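Local atomic coordinates of FEZ-1 protein (Fluoribacter gormanii, PDB entry 5WCK), a protein that probably hydrolyses beta-lactam antibiotics as a monomeric subclass B3 metallo-beta-lactamase that binds two zinc ions. Residues G15-V20 against Y28-P33; L141-T146 against T154-K159. The protein carries 2 engineered substitutions. One frame throughout, in Å; residues are numbered along the deposited sequence.

Contact 1. Residues G15-V20 against Y28-P33; sequences GNLYYV and YLIVTP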
# COMPACT_ATOMS: atom_id res chain seq x y z
N GLY A 15 5.12 -12.71 -12.23
CA GLY A 15 5.79 -11.84 -13.20
C GLY A 15 7.02 -11.19 -12.60
O GLY A 15 7.88 -11.87 -12.01
N ASN A 16 7.09 -9.85 -12.69
CA ASN A 16 8.23 -9.09 -12.17
C ASN A 16 7.90 -8.37 -10.86
O ASN A 16 8.60 -7.39 -10.52
CB ASN A 16 8.77 -8.11 -13.23
CG ASN A 16 7.78 -7.05 -13.67
OD1 ASN A 16 6.58 -7.27 -13.63
ND2 ASN A 16 8.29 -5.92 -14.17
N LEU A 17 6.93 -8.89 -10.10
CA LEU A 17 6.52 -8.31 -8.83
C LEU A 17 6.97 -9.24 -7.69
O LEU A 17 6.64 -10.44 -7.70
CB LEU A 17 4.99 -8.14 -8.81
CG LEU A 17 4.38 -7.71 -7.47
CD1 LEU A 17 4.77 -6.31 -7.11
CD2 LEU A 17 2.87 -7.83 -7.53
N TYR A 18 7.72 -8.65 -6.75
CA TYR A 18 8.33 -9.35 -5.63
C TYR A 18 7.83 -8.74 -4.32
O TYR A 18 7.54 -7.54 -4.22
CB TYR A 18 9.85 -9.23 -5.67
CG TYR A 18 10.49 -9.83 -6.89
CD1 TYR A 18 10.46 -9.18 -8.12
CD2 TYR A 18 11.09 -11.08 -6.84
CE1 TYR A 18 11.01 -9.76 -9.24
CE2 TYR A 18 11.68 -11.65 -7.96
CZ TYR A 18 11.64 -10.99 -9.17
OH TYR A 18 12.19 -11.53 -10.31
N TYR A 19 7.77 -9.60 -3.30
CA TYR A 19 7.52 -9.19 -1.93
C TYR A 19 8.86 -8.94 -1.23
O TYR A 19 9.71 -9.85 -1.21
CB TYR A 19 6.76 -10.29 -1.17
CG TYR A 19 6.27 -9.81 0.17
CD1 TYR A 19 5.18 -8.95 0.23
CD2 TYR A 19 6.89 -10.14 1.36
CE1 TYR A 19 4.72 -8.46 1.44
CE2 TYR A 19 6.45 -9.63 2.58
CZ TYR A 19 5.35 -8.80 2.62
OH TYR A 19 4.90 -8.26 3.78
N VAL A 20 9.03 -7.74 -0.66
CA VAL A 20 10.24 -7.39 0.09
C VAL A 20 9.89 -6.78 1.44
O VAL A 20 10.67 -6.01 2.00
CB VAL A 20 11.16 -6.46 -0.73
CG1 VAL A 20 11.76 -7.20 -1.92
CG2 VAL A 20 10.46 -5.18 -1.19
N TYR A 28 6.73 -3.94 -1.73
CA TYR A 28 6.75 -4.61 -3.00
C TYR A 28 7.86 -4.02 -3.87
O TYR A 28 8.10 -2.81 -3.85
CB TYR A 28 5.39 -4.47 -3.70
CG TYR A 28 4.25 -5.00 -2.87
CD1 TYR A 28 3.93 -6.35 -2.91
CD2 TYR A 28 3.58 -4.21 -1.96
CE1 TYR A 28 2.94 -6.87 -2.09
CE2 TYR A 28 2.57 -4.71 -1.15
CZ TYR A 28 2.24 -6.05 -1.21
OH TYR A 28 1.26 -6.62 -0.45
N LEU A 29 8.52 -4.88 -4.63
CA LEU A 29 9.57 -4.49 -5.56
C LEU A 29 9.15 -4.91 -6.96
O LEU A 29 8.81 -6.07 -7.19
CB LEU A 29 10.90 -5.16 -5.20
CG LEU A 29 12.12 -4.64 -5.97
CD1 LEU A 29 12.55 -3.28 -5.44
CD2 LEU A 29 13.27 -5.62 -5.92
N ILE A 30 9.16 -3.95 -7.89
CA ILE A 30 8.85 -4.24 -9.30
C ILE A 30 10.17 -4.04 -10.04
O ILE A 30 10.75 -2.96 -10.01
CB ILE A 30 7.72 -3.34 -9.84
CG1 ILE A 30 6.38 -3.58 -9.14
CG2 ILE A 30 7.54 -3.59 -11.33
CD1 ILE A 30 6.19 -2.88 -7.84
N VAL A 31 10.63 -5.10 -10.71
CA VAL A 31 11.97 -5.16 -11.30
C VAL A 31 11.83 -5.02 -12.82
O VAL A 31 11.12 -5.81 -13.45
CB VAL A 31 12.69 -6.46 -10.92
CG1 VAL A 31 14.01 -6.59 -11.66
CG2 VAL A 31 12.89 -6.55 -9.42
N THR A 32 12.52 -4.03 -13.38
CA THR A 32 12.46 -3.74 -14.82
C THR A 32 13.87 -3.59 -15.36
O THR A 32 14.83 -3.35 -14.63
CB THR A 32 11.65 -2.48 -15.16
OG1 THR A 32 12.50 -1.33 -15.13
CG2 THR A 32 10.48 -2.26 -14.22
N PRO A 33 14.02 -3.70 -16.70
CA PRO A 33 15.32 -3.47 -17.33
C PRO A 33 15.91 -2.07 -17.12
O PRO A 33 17.12 -1.88 -17.36
CB PRO A 33 15.04 -3.73 -18.81
CG PRO A 33 13.82 -4.60 -18.82
CD PRO A 33 12.99 -4.09 -17.67
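Tyr19 turns CG away from its own backbone N (chi1 -170°) and Tyr28 keeps CG beside its N and opposite its carbonyl carbon, which brings the two rings together on one face of an antiparallel beta hairpin. The pair illustrates how a non-hydrogen-bonded position in a hairpin can hold an offset edge-to-face stack. The Tyr19 edge is turned to the Tyr28 face, with planes at 79° and Tyr19 CD1 3.8 Å from Tyr28 CE1. The hydroxyls bond beyond the two strands, that of Tyr19 to Thr22 O and that of Tyr28 to Gly213 O. Leu17 CD1 continues this face, reaching Ile30 CG1 at 3.8 Å and also touching Tyr28 CB.

On the other face lie Tyr18 and Leu29, a hydrogen-bonded pair joined by Tyr18 N to Leu29 O (2.8 Å) and Leu29 N to Tyr18 O (2.9 Å). The Tyr18 ring has Leu29 O at its edge, and its CE1 leans on Val31 CG2 at 3.7 Å; Phe59 meets the same ring edge to face.

At the far end Val31 is gripped twice by Asn16. Its N donates to Asn16 O, while Asn16 ND2, which also bonds to Thr139 OG1, donates to Val31 O at 2.9 Å, approaching from 45° above that carbonyl's plane.

Contact 2. Residues L141-T146 against T154-K159; sequences LTAHLT and TTWTMK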
# COMPACT_ATOMS: atom_id res chain seq x y z
N LEU A 141 2.18 0.66 -13.82
CA LEU A 141 1.35 0.62 -12.60
C LEU A 141 0.31 1.73 -12.74
O LEU A 141 0.61 2.79 -13.32
CB LEU A 141 2.20 0.87 -11.35
CG LEU A 141 2.88 -0.35 -10.74
CD1 LEU A 141 3.74 -1.06 -11.76
CD2 LEU A 141 3.74 0.05 -9.55
N THR A 142 -0.88 1.52 -12.20
CA THR A 142 -1.92 2.53 -12.20
C THR A 142 -2.32 2.88 -10.76
O THR A 142 -2.56 1.96 -9.94
CB THR A 142 -3.16 2.12 -13.00
OG1 THR A 142 -2.82 1.86 -14.38
CG2 THR A 142 -4.21 3.20 -12.97
N ALA A 143 -2.35 4.18 -10.47
CA ALA A 143 -2.74 4.71 -9.17
C ALA A 143 -4.25 4.94 -9.15
O ALA A 143 -4.77 5.74 -9.93
CB ALA A 143 -2.01 5.99 -8.89
N HIS A 144 -4.97 4.23 -8.28
CA HIS A 144 -6.39 4.44 -8.11
C HIS A 144 -6.63 5.12 -6.77
O HIS A 144 -6.23 4.60 -5.73
CB HIS A 144 -7.19 3.14 -8.17
CG HIS A 144 -6.99 2.38 -9.44
ND1 HIS A 144 -7.84 2.50 -10.52
CD2 HIS A 144 -6.02 1.52 -9.80
CE1 HIS A 144 -7.41 1.69 -11.48
NE2 HIS A 144 -6.31 1.09 -11.06
N LEU A 145 -7.29 6.28 -6.80
CA LEU A 145 -7.66 6.95 -5.58
C LEU A 145 -8.83 6.19 -4.94
O LEU A 145 -9.93 6.12 -5.50
CB LEU A 145 -8.03 8.41 -5.90
CG LEU A 145 -8.44 9.28 -4.73
CD1 LEU A 145 -7.39 9.36 -3.67
CD2 LEU A 145 -8.80 10.67 -5.23
N THR A 146 -8.55 5.64 -3.76
CA THR A 146 -9.54 4.95 -2.95
C THR A 146 -9.51 5.58 -1.57
O THR A 146 -8.93 5.04 -0.64
CB THR A 146 -9.27 3.44 -2.92
OG1 THR A 146 -7.96 3.16 -2.42
CG2 THR A 146 -9.45 2.84 -4.30
N THR A 154 -4.11 5.16 -1.92
CA THR A 154 -3.89 4.70 -3.29
C THR A 154 -3.94 3.18 -3.31
O THR A 154 -3.21 2.53 -2.59
CB THR A 154 -2.55 5.22 -3.85
OG1 THR A 154 -2.57 6.65 -3.73
CG2 THR A 154 -2.31 4.81 -5.29
N THR A 155 -4.77 2.65 -4.20
CA THR A 155 -4.78 1.24 -4.55
C THR A 155 -4.02 1.11 -5.87
O THR A 155 -4.41 1.71 -6.88
CB THR A 155 -6.21 0.72 -4.65
OG1 THR A 155 -6.75 0.70 -3.32
CG2 THR A 155 -6.28 -0.68 -5.22
N TRP A 156 -2.94 0.35 -5.85
CA TRP A 156 -2.03 0.21 -6.99
C TRP A 156 -2.41 -1.03 -7.79
O TRP A 156 -2.59 -2.08 -7.20
CB TRP A 156 -0.58 0.14 -6.51
CG TRP A 156 -0.01 1.45 -6.04
CD1 TRP A 156 0.21 1.88 -4.76
CD2 TRP A 156 0.39 2.52 -6.89
NE1 TRP A 156 0.70 3.17 -4.76
CE2 TRP A 156 0.85 3.57 -6.06
CE3 TRP A 156 0.43 2.67 -8.28
CZ2 TRP A 156 1.31 4.76 -6.61
CZ3 TRP A 156 0.90 3.84 -8.81
CH2 TRP A 156 1.32 4.88 -7.98
N THR A 157 -2.50 -0.92 -9.12
CA THR A 157 -2.79 -2.08 -9.94
C THR A 157 -1.74 -2.21 -11.05
O THR A 157 -1.14 -1.24 -11.50
CB THR A 157 -4.21 -2.04 -10.51
OG1 THR A 157 -4.31 -0.94 -11.42
CG2 THR A 157 -5.27 -1.96 -9.42
N MET A 158 -1.53 -3.47 -11.45
CA MET A 158 -0.71 -3.77 -12.62
C MET A 158 -1.13 -5.13 -13.18
O MET A 158 -1.72 -5.92 -12.47
CB MET A 158 0.78 -3.78 -12.30
CG MET A 158 1.16 -4.83 -11.29
SD MET A 158 2.85 -4.74 -10.65
CE MET A 158 3.78 -4.91 -12.17
N LYS A 159 -0.83 -5.35 -14.46
CA LYS A 159 -1.08 -6.64 -15.11
C LYS A 159 0.22 -7.43 -15.14
O LYS A 159 1.28 -6.88 -15.47
CB LYS A 159 -1.66 -6.41 -16.50
CG LYS A 159 -2.46 -7.58 -17.07
CD LYS A 159 -3.35 -7.10 -18.21
CE LYS A 159 -4.04 -8.20 -18.98
NZ LYS A 159 -4.27 -7.80 -20.40
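The hairpin of strands 139-145 and 154-162 belongs to the second sheet of the metallo-beta-lactamase alpha-beta/beta-alpha sandwich, and the loop between its strands carries the zinc ligand His149. It is a clear example of an antiparallel pair whose two faces differ in character. Four backbone bonds join it, two between Thr142 and Thr157 and two between His144 and Thr155.

The face bearing these four residues is polar. The imidazole of His144 lies along the neighbouring strand, presenting its edge to Thr155 O and, through NE2, to Thr157 OG1 at 2.9 Å. With OG1 set between its backbone N and carbonyl carbon (chi1 66°), Thr157 turns this oxygen to the imidazole edge, while its CG2 also lies 3.6 Å from His144 NE2; either partner could be the donor. Nearer the loop, Thr146 OG1 and Thr155 OG1 are 2.9 Å apart in a second hydrogen bond of undecided direction, and Thr155 OG1 also bonds to the backbone N of Gly173.

The opposite face is mainly apolar. Ala143 CB sits over the six-membered ring of Trp156 in a CH-pi contact, 4.0 Å from the ring centroid and 28° off its normal. Thr154 CG2 comes over a face of the indole nearer its rim and touches Ala143 CB at 3.8 Å, while Leu141 CB reaches Trp156 CE3 at 4.0 Å. The indole NE1 bonds to the carbonyl of Ile69, two residues before the zinc ligand His71. Farther along, Leu141 CD1 rests against Met158 CE at 3.9 Å.

Hydrogen bonds on one face and ring contacts on the other thus restrict the rotation of His144 and Trp156, and the Thr146-Thr155 bond bridges the two strands where the loop with His149 leaves them.

In the fold
Contacts 1 and 2 are local hairpins, one in each of the two sheets, and the sheets meet through their side chains. They come in series along the chain, the first closed well before the second opens, and their centres lie about 15 Å apart. Contact 1 belongs to the sheet that starts with strand 11-14, contact 2 to the sheet that ends with strand 210-213. Between them, Met158 CE approaches Asn16 OD1, Met158 SD lies 4.0 Å from Ile30 CG1, and Leu141 CD2 meets Ile30 CD1. Both border the zinc site: the loop of contact 2 carries the ligand His149, and the Tyr28 side chain of contact 1 lies about 8 Å from those of the ligands His76 and His215.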